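Local coordinates for protein FAD-dependent oxidoreductase (Actinomadura kijaniata, PDB 3M9V) that is a flavin-dependent oxidoreductase of the acyl-CoA dehydrogenase family, taking part in the biosynthesis of the sugar D-kijanose and binding dTDP, at residues K146-T154 and W163-L171; T205-N213 and V225-P233. One frame throughout, in Å; residues are numbered along the deposited sequence.

Contact 1: residues K146-T154 and W163-L171; sequences KDHHTAVTT and WLLSGRKTL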
loop_
_atom_site.group_PDB
_atom_site.type_symbol
_atom_site.label_atom_id
_atom_site.label_comp_id
_atom_site.label_asym_id
_atom_site.label_seq_id
_atom_site.Cartn_x
_atom_site.Cartn_y
_atom_site.Cartn_z
ATOM N N LYS A 146 -25.986 -2.785 20.528
ATOM C CA LYS A 146 -24.884 -3.440 21.218
ATOM C C LYS A 146 -24.918 -3.259 22.729
ATOM O O LYS A 146 -24.953 -2.127 23.228
ATOM C CB LYS A 146 -23.540 -2.926 20.688
ATOM C CG LYS A 146 -22.345 -3.453 21.502
ATOM C CD LYS A 146 -21.132 -3.705 20.629
ATOM C CE LYS A 146 -19.833 -3.663 21.427
ATOM N NZ LYS A 146 -19.082 -2.500 20.877
ATOM N N ASP A 147 -24.907 -4.390 23.427
ATOM C CA ASP A 147 -24.865 -4.386 24.876
ATOM C C ASP A 147 -23.605 -3.721 25.390
ATOM O O ASP A 147 -22.529 -3.982 24.872
ATOM C CB ASP A 147 -24.943 -5.812 25.415
ATOM C CG ASP A 147 -26.365 -6.286 25.552
ATOM O OD1 ASP A 147 -27.290 -5.457 25.425
ATOM O OD2 ASP A 147 -26.552 -7.500 25.756
ATOM N N HIS A 148 -23.740 -2.854 26.387
ATOM C CA HIS A 148 -22.609 -2.410 27.189
ATOM C C HIS A 148 -21.939 -3.586 27.918
ATOM O O HIS A 148 -22.583 -4.592 28.207
ATOM C CB HIS A 148 -23.126 -1.404 28.213
ATOM C CG HIS A 148 -22.050 -0.798 29.059
ATOM N ND1 HIS A 148 -21.512 0.445 28.797
ATOM C CD2 HIS A 148 -21.403 -1.268 30.153
ATOM C CE1 HIS A 148 -20.592 0.722 29.704
ATOM N NE2 HIS A 148 -20.509 -0.299 30.539
ATOM N N HIS A 149 -20.655 -3.501 28.257
ATOM C CA HIS A 149 -19.972 -4.712 28.738
ATOM C C HIS A 149 -20.461 -5.198 30.107
ATOM O O HIS A 149 -20.466 -6.395 30.396
ATOM C CB HIS A 149 -18.447 -4.575 28.654
ATOM C CG HIS A 149 -17.869 -3.587 29.617
ATOM N ND1 HIS A 149 -17.607 -3.898 30.934
ATOM C CD2 HIS A 149 -17.524 -2.286 29.459
ATOM C CE1 HIS A 149 -17.113 -2.836 31.546
ATOM N NE2 HIS A 149 -17.050 -1.845 30.673
ATOM N N THR A 150 -20.929 -4.279 30.945
ATOM C CA THR A 150 -21.501 -4.646 32.242
ATOM C C THR A 150 -22.874 -5.327 32.251
ATOM O O THR A 150 -23.356 -5.654 33.336
ATOM C CB THR A 150 -21.680 -3.425 33.168
ATOM O OG1 THR A 150 -22.812 -2.661 32.729
ATOM C CG2 THR A 150 -20.431 -2.545 33.221
ATOM N N ALA A 151 -23.507 -5.558 31.102
ATOM C CA ALA A 151 -24.934 -5.886 31.073
ATOM C C ALA A 151 -25.343 -6.762 29.903
ATOM O O ALA A 151 -24.829 -6.601 28.802
ATOM C CB ALA A 151 -25.780 -4.618 31.026
ATOM N N VAL A 152 -26.290 -7.669 30.115
ATOM C CA VAL A 152 -26.939 -8.347 29.001
ATOM C C VAL A 152 -28.431 -7.996 28.950
ATOM O O VAL A 152 -29.195 -8.347 29.853
ATOM C CB VAL A 152 -26.716 -9.861 29.057
ATOM C CG1 VAL A 152 -26.834 -10.333 30.500
ATOM C CG2 VAL A 152 -27.674 -10.594 28.135
ATOM N N THR A 153 -28.858 -7.304 27.896
ATOM C CA THR A 153 -30.156 -6.646 27.940
ATOM C C THR A 153 -31.224 -7.723 27.786
ATOM O O THR A 153 -31.277 -8.408 26.765
ATOM C CB THR A 153 -30.278 -5.591 26.827
ATOM O OG1 THR A 153 -29.345 -4.541 27.091
ATOM C CG2 THR A 153 -31.693 -5.011 26.773
ATOM N N THR A 154 -32.089 -7.864 28.789
ATOM C CA THR A 154 -33.012 -9.001 28.843
ATOM C C THR A 154 -34.445 -8.539 29.092
ATOM O O THR A 154 -34.684 -7.551 29.786
ATOM C CB THR A 154 -32.589 -9.994 29.957
ATOM O OG1 THR A 154 -32.492 -9.275 31.187
ATOM C CG2 THR A 154 -31.170 -10.450 29.746
ATOM N N TRP A 163 -44.020 -7.127 29.854
ATOM C CA TRP A 163 -42.593 -7.385 30.088
ATOM C C TRP A 163 -41.898 -6.246 30.833
ATOM O O TRP A 163 -42.397 -5.125 30.918
ATOM C CB TRP A 163 -41.821 -7.502 28.761
ATOM C CG TRP A 163 -42.406 -8.469 27.773
ATOM C CD1 TRP A 163 -43.398 -8.221 26.861
ATOM C CD2 TRP A 163 -42.012 -9.833 27.584
ATOM N NE1 TRP A 163 -43.657 -9.362 26.133
ATOM C CE2 TRP A 163 -42.817 -10.361 26.551
ATOM C CE3 TRP A 163 -41.057 -10.656 28.190
ATOM C CZ2 TRP A 163 -42.699 -11.682 26.105
ATOM C CZ3 TRP A 163 -40.949 -11.965 27.758
ATOM C CH2 TRP A 163 -41.757 -12.461 26.714
ATOM N N LEU A 164 -40.711 -6.561 31.329
ATOM C CA LEU A 164 -39.867 -5.597 32.007
ATOM C C LEU A 164 -38.502 -5.766 31.338
ATOM O O LEU A 164 -38.022 -6.884 31.115
ATOM C CB LEU A 164 -39.772 -5.838 33.521
ATOM C CG LEU A 164 -41.109 -5.732 34.275
ATOM C CD1 LEU A 164 -40.966 -6.327 35.673
ATOM C CD2 LEU A 164 -41.464 -4.262 34.386
ATOM N N LEU A 165 -37.906 -4.631 30.999
ATOM C CA LEU A 165 -36.699 -4.617 30.179
ATOM C C LEU A 165 -35.597 -4.079 31.082
ATOM O O LEU A 165 -35.735 -2.984 31.650
ATOM C CB LEU A 165 -36.906 -3.715 28.957
ATOM C CG LEU A 165 -35.684 -3.412 28.077
ATOM C CD1 LEU A 165 -35.142 -4.697 27.420
ATOM C CD2 LEU A 165 -36.062 -2.379 27.026
ATOM N N SER A 166 -34.510 -4.829 31.233
ATOM C CA SER A 166 -33.343 -4.279 31.917
ATOM C C SER A 166 -32.052 -4.468 31.125
ATOM O O SER A 166 -31.849 -5.493 30.470
ATOM C CB SER A 166 -33.173 -4.916 33.298
ATOM O OG SER A 166 -34.173 -4.467 34.196
ATOM N N GLY A 167 -31.155 -3.503 31.236
ATOM C CA GLY A 167 -29.873 -3.636 30.557
ATOM C C GLY A 167 -29.356 -2.248 30.225
ATOM O O GLY A 167 -29.690 -1.252 30.871
ATOM N N ARG A 168 -28.496 -2.217 29.216
ATOM C CA ARG A 168 -27.864 -0.976 28.807
ATOM C C ARG A 168 -27.296 -1.196 27.416
ATOM O O ARG A 168 -26.676 -2.230 27.158
ATOM C CB ARG A 168 -26.831 -0.499 29.822
ATOM C CG ARG A 168 -25.513 -0.161 29.197
ATOM C CD ARG A 168 -25.106 1.270 29.423
ATOM N NE ARG A 168 -24.491 1.515 30.719
ATOM C CZ ARG A 168 -23.616 2.487 30.977
ATOM N NH1 ARG A 168 -23.164 3.299 30.037
ATOM N NH2 ARG A 168 -23.155 2.647 32.204
ATOM N N LYS A 169 -27.563 -0.261 26.506
ATOM C CA LYS A 169 -26.998 -0.409 25.162
ATOM C C LYS A 169 -26.035 0.753 24.940
ATOM O O LYS A 169 -26.156 1.826 25.531
ATOM C CB LYS A 169 -28.083 -0.384 24.080
ATOM C CG LYS A 169 -29.025 -1.576 24.111
ATOM C CD LYS A 169 -28.328 -2.859 23.638
ATOM C CE LYS A 169 -29.318 -3.987 23.359
ATOM N NZ LYS A 169 -28.560 -5.270 23.168
ATOM N N THR A 170 -25.057 0.530 24.075
ATOM C CA THR A 170 -24.009 1.512 23.902
ATOM C C THR A 170 -24.001 2.009 22.462
ATOM O O THR A 170 -24.567 1.359 21.585
ATOM C CB THR A 170 -22.663 0.910 24.326
ATOM O OG1 THR A 170 -21.714 1.980 24.380
ATOM C CG2 THR A 170 -22.242 -0.216 23.406
ATOM N N LEU A 171 -23.401 3.172 22.220
ATOM C CA LEU A 171 -23.185 3.662 20.865
ATOM C C LEU A 171 -24.507 3.867 20.146
ATOM O O LEU A 171 -24.673 3.451 18.995
ATOM C CB LEU A 171 -22.203 2.794 20.063
ATOM C CG LEU A 171 -20.791 2.649 20.644
ATOM C CD1 LEU A 171 -19.885 1.794 19.733
ATOM C CD2 LEU A 171 -20.088 3.968 20.970
HETATM O O HOH W 1 -26.195 0.047 19.686
#
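Lys169 turns its CG away from the carbonyl carbon (chi1 -67°), bends once more at chi2 and then runs straight, which carries NZ across to Asp147; the aspartate's own CG stands beside its backbone N (chi1 -86°). Lys169 NZ forms a 2.6 Å salt bridge with Asp147 OD1, approaching from above the carboxylate plane. From the opposite face Thr153 OG1 donates to the same Asp147 OD1 at 2.8 Å, while Thr153 N reaches Asp147 OD2 at 3.2 Å. In this antiparallel connection of the acyl-CoA dehydrogenase middle domain, the carboxylate thus ties the end of the loop back to its start. Replacing Asp147 by alanine is likely to leave the Lys169 ammonium short of its counter-charge and Thr153 N and OG1 without their acceptor. One residue on from Asp147, the His148 ring takes the Arg168 guanidinium flat on its face, centres 3.9 Å apart and planes at 26°; Asp226 holds the polar ends of both. Thr154 N bonds Ser166 O at 2.9 Å, and Ser166 N returns to Thr154 O. Lys169 NZ also bonds Ile145 O, and its side chain lies close to Asn184, which binds dTDP. Strand 163-172 lies between segment 146-154 and strand 225-234, while strand 180-187 packs against Thr153 and Lys169.

Contact 2: residues T205-N213 and V225-P233; sequences TPGFTVLDN and VDIVFDDCP
Phe208 and Phe229 meet on one face of an antiparallel strand pair in the middle, beta-sheet domain of the acyl-CoA dehydrogenase fold. Strands 208-210 and 225-229 run nearly antiparallel, their axes 4.8 Å apart at their closest. Thr209 and Val228 are the hydrogen-bonded pair at the centre: Thr209 N gives to Val228 O, and Val228 N returns a bond to Thr209 O at 2.8 Å.

Phe208 can be followed outward. Its CB lies 4.1 Å from Cys232 SG. CG then departs on the far side from the backbone N (chi1 -176°), and CD1 comes beside Phe229 CD1. Next along the ring, CE1 approaches Phe229 CE1 to 3.4 Å and also touches Ile227 CB, which CZ meets as well at the end of the ring. The two phenyl rings therefore lie rim to rim, planes at 17°, neither covering the other's face. On the same face Val210 CG2 packs on Ile227 CG2, and its CG1 touches Val225 CG2. Phe181 and Ile183 of strand 180-187 and Val201 of strand 196-202 press on this apolar side. On the other face Leu211 CG rests on Val228 CG2.

At one end the type II turn of Thr205 to Phe208 places Gly207 where a side chain would run into Asp230 O, and its own O takes the Asp230 N-H at 2.9 Å. Beyond it segment 225-233 turns through a G1 bulge at Asp231 and Cys232, both opposite Leu165, and Pro233 CG packs on Pro206 CD at 3.8 Å. The opposite end is closed by a side chain: Asn213 OD1 accepts the Asp226 N-H at 3.0 Å, in the carbonyl plane and on a lone pair, the N-H...O angle being 168°.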
loop_
_atom_site.group_PDB
_atom_site.type_symbol
_atom_site.label_atom_id
_atom_site.label_comp_id
_atom_site.label_asym_id
_atom_site.label_seq_id
_atom_site.Cartn_x
_atom_site.Cartn_y
_atom_site.Cartn_z
ATOM N N THR A 205 -40.845 6.292 29.003
ATOM C CA THR A 205 -41.062 5.075 29.788
ATOM C C THR A 205 -40.293 5.122 31.098
ATOM O O THR A 205 -39.136 5.527 31.137
ATOM C CB THR A 205 -40.557 3.860 28.984
ATOM O OG1 THR A 205 -41.289 3.799 27.753
ATOM C CG2 THR A 205 -40.663 2.540 29.746
ATOM N N PRO A 206 -40.915 4.686 32.205
ATOM C CA PRO A 206 -40.245 4.756 33.504
ATOM C C PRO A 206 -39.015 3.841 33.525
ATOM O O PRO A 206 -39.059 2.755 32.937
ATOM C CB PRO A 206 -41.294 4.185 34.476
ATOM C CG PRO A 206 -42.582 4.173 33.724
ATOM C CD PRO A 206 -42.250 4.070 32.274
ATOM N N GLY A 207 -37.950 4.208 34.226
ATOM C CA GLY A 207 -36.757 3.365 34.189
ATOM C C GLY A 207 -35.797 3.588 33.025
ATOM O O GLY A 207 -34.703 3.015 32.994
ATOM N N PHE A 208 -36.194 4.433 32.078
ATOM C CA PHE A 208 -35.460 4.652 30.826
ATOM C C PHE A 208 -34.604 5.905 30.962
ATOM O O PHE A 208 -35.146 6.981 31.192
ATOM C CB PHE A 208 -36.382 4.832 29.612
ATOM C CG PHE A 208 -35.621 4.965 28.310
ATOM C CD1 PHE A 208 -34.820 3.931 27.851
ATOM C CD2 PHE A 208 -35.655 6.138 27.578
ATOM C CE1 PHE A 208 -34.101 4.051 26.671
ATOM C CE2 PHE A 208 -34.945 6.268 26.397
ATOM C CZ PHE A 208 -34.160 5.228 25.947
ATOM N N THR A 209 -33.285 5.783 30.845
ATOM C CA THR A 209 -32.436 6.979 30.868
ATOM C C THR A 209 -31.548 7.067 29.625
ATOM O O THR A 209 -30.960 6.055 29.234
ATOM C CB THR A 209 -31.448 6.955 32.060
ATOM O OG1 THR A 209 -32.170 6.693 33.267
ATOM C CG2 THR A 209 -30.806 8.331 32.198
ATOM N N VAL A 210 -31.471 8.253 29.023
ATOM C CA VAL A 210 -30.456 8.554 28.012
ATOM C C VAL A 210 -29.234 9.236 28.607
ATOM O O VAL A 210 -29.404 10.298 29.189
ATOM C CB VAL A 210 -31.044 9.453 26.923
ATOM C CG1 VAL A 210 -29.957 9.862 25.912
ATOM C CG2 VAL A 210 -32.188 8.699 26.248
ATOM N N LEU A 211 -28.040 8.649 28.499
ATOM C CA LEU A 211 -26.888 9.233 29.188
ATOM C C LEU A 211 -26.267 10.272 28.262
ATOM O O LEU A 211 -26.745 10.486 27.146
ATOM C CB LEU A 211 -25.843 8.186 29.565
ATOM C CG LEU A 211 -26.256 6.998 30.441
ATOM C CD1 LEU A 211 -25.022 6.126 30.746
ATOM C CD2 LEU A 211 -26.890 7.464 31.746
ATOM N N ASP A 212 -25.208 10.930 28.712
ATOM C CA ASP A 212 -24.693 12.053 27.939
ATOM C C ASP A 212 -23.184 11.889 27.947
ATOM O O ASP A 212 -22.471 12.799 28.360
ATOM C CB ASP A 212 -25.068 13.371 28.605
ATOM C CG ASP A 212 -24.461 14.567 27.896
ATOM O OD1 ASP A 212 -24.270 14.509 26.671
ATOM O OD2 ASP A 212 -24.177 15.599 28.534
ATOM N N ASN A 213 -22.747 10.711 27.516
ATOM C CA ASN A 213 -21.400 10.202 27.715
ATOM C C ASN A 213 -20.625 9.933 26.418
ATOM O O ASN A 213 -19.663 9.179 26.431
ATOM C CB ASN A 213 -21.461 8.895 28.508
ATOM C CG ASN A 213 -22.075 7.764 27.708
ATOM O OD1 ASN A 213 -23.086 7.921 27.019
ATOM N ND2 ASN A 213 -21.454 6.598 27.792
ATOM N N VAL A 225 -24.605 7.993 22.245
ATOM C CA VAL A 225 -24.486 7.846 23.687
ATOM C C VAL A 225 -25.006 6.492 24.126
ATOM O O VAL A 225 -25.504 5.729 23.310
ATOM C CB VAL A 225 -25.291 8.924 24.412
ATOM C CG1 VAL A 225 -24.758 10.330 24.070
ATOM C CG2 VAL A 225 -26.797 8.767 24.137
ATOM N N ASP A 226 -24.888 6.210 25.416
ATOM C CA ASP A 226 -25.447 5.009 26.029
ATOM C C ASP A 226 -26.882 5.186 26.525
ATOM O O ASP A 226 -27.259 6.302 26.879
ATOM C CB ASP A 226 -24.582 4.660 27.227
ATOM C CG ASP A 226 -23.343 3.892 26.820
ATOM O OD1 ASP A 226 -22.804 4.096 25.707
ATOM O OD2 ASP A 226 -22.945 3.024 27.617
ATOM N N ILE A 227 -27.689 4.119 26.532
ATOM C CA ILE A 227 -29.045 4.263 27.086
ATOM C C ILE A 227 -29.280 3.117 28.082
ATOM O O ILE A 227 -28.770 2.016 27.878
ATOM C CB ILE A 227 -30.138 4.290 26.015
ATOM C CG1 ILE A 227 -30.189 2.948 25.270
ATOM C CG2 ILE A 227 -30.000 5.530 25.095
ATOM C CD1 ILE A 227 -31.111 2.956 24.094
ATOM N N VAL A 228 -30.005 3.385 29.165
ATOM C CA VAL A 228 -30.109 2.463 30.298
ATOM C C VAL A 228 -31.560 2.105 30.601
ATOM O O VAL A 228 -32.434 2.979 30.550
ATOM C CB VAL A 228 -29.502 3.081 31.561
ATOM C CG1 VAL A 228 -29.407 2.047 32.683
ATOM C CG2 VAL A 228 -28.118 3.622 31.257
ATOM N N PHE A 229 -31.812 0.832 30.891
ATOM C CA PHE A 229 -33.163 0.327 31.100
ATOM C C PHE A 229 -33.135 -0.277 32.502
ATOM O O PHE A 229 -32.327 -1.159 32.767
ATOM C CB PHE A 229 -33.569 -0.766 30.106
ATOM C CG PHE A 229 -33.100 -0.512 28.702
ATOM C CD1 PHE A 229 -33.627 0.525 27.952
ATOM C CD2 PHE A 229 -32.134 -1.326 28.129
ATOM C CE1 PHE A 229 -33.178 0.787 26.649
ATOM C CE2 PHE A 229 -31.679 -1.070 26.844
ATOM C CZ PHE A 229 -32.203 -0.022 26.091
ATOM N N ASP A 230 -34.005 0.206 33.382
ATOM C CA ASP A 230 -34.074 -0.261 34.775
ATOM C C ASP A 230 -35.533 -0.677 34.960
ATOM O O ASP A 230 -36.415 0.156 35.212
ATOM C CB ASP A 230 -33.619 0.880 35.692
ATOM C CG ASP A 230 -33.818 0.583 37.169
ATOM O OD1 ASP A 230 -33.632 -0.586 37.582
ATOM O OD2 ASP A 230 -34.135 1.554 37.900
ATOM N N ASP A 231 -35.780 -1.957 34.696
ATOM C CA ASP A 231 -37.127 -2.506 34.723
ATOM C C ASP A 231 -38.159 -1.645 33.990
ATOM O O ASP A 231 -39.137 -1.219 34.621
ATOM C CB ASP A 231 -37.573 -2.634 36.189
ATOM C CG ASP A 231 -36.942 -3.839 36.876
ATOM O OD1 ASP A 231 -36.437 -4.748 36.185
ATOM O OD2 ASP A 231 -36.910 -3.912 38.117
ATOM N N CYS A 232 -37.944 -1.375 32.702
ATOM C CA CYS A 232 -38.866 -0.531 31.945
ATOM C C CYS A 232 -40.050 -1.396 31.559
ATOM O O CYS A 232 -39.880 -2.433 30.923
ATOM C CB CYS A 232 -38.252 -0.011 30.638
ATOM S SG CYS A 232 -36.808 1.037 30.961
ATOM N N PRO A 233 -41.259 -0.960 31.927
ATOM C CA PRO A 233 -42.432 -1.745 31.571
ATOM C C PRO A 233 -42.710 -1.618 30.078
ATOM O O PRO A 233 -42.879 -0.508 29.580
ATOM C CB PRO A 233 -43.547 -1.052 32.374
ATOM C CG PRO A 233 -43.035 0.363 32.537
ATOM C CD PRO A 233 -41.593 0.110 32.883
#

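In the fold
The two contacts follow one another along the chain, contact 1 closing before contact 2 opens, and their centres lie about 10 Å apart. Both belong to one mixed sheet, within the family's middle domain. Strands 163-172 and 225-234 are antiparallel neighbours, so the outward order is 146-154, 163-171, 225-233, 205-213. Asp226 joins the two contacts: besides its hold on the stacked pair of contact 1, its OD1 probably bonds Thr170 OG1. Leu211 CD1 packs against Arg168 NH1 at 3.5 Å. Contact 1 is the one nearer the bound dTDP, with the Lys169 side chain about 9 Å from it, whereas contact 2 builds the sheet outward from that site.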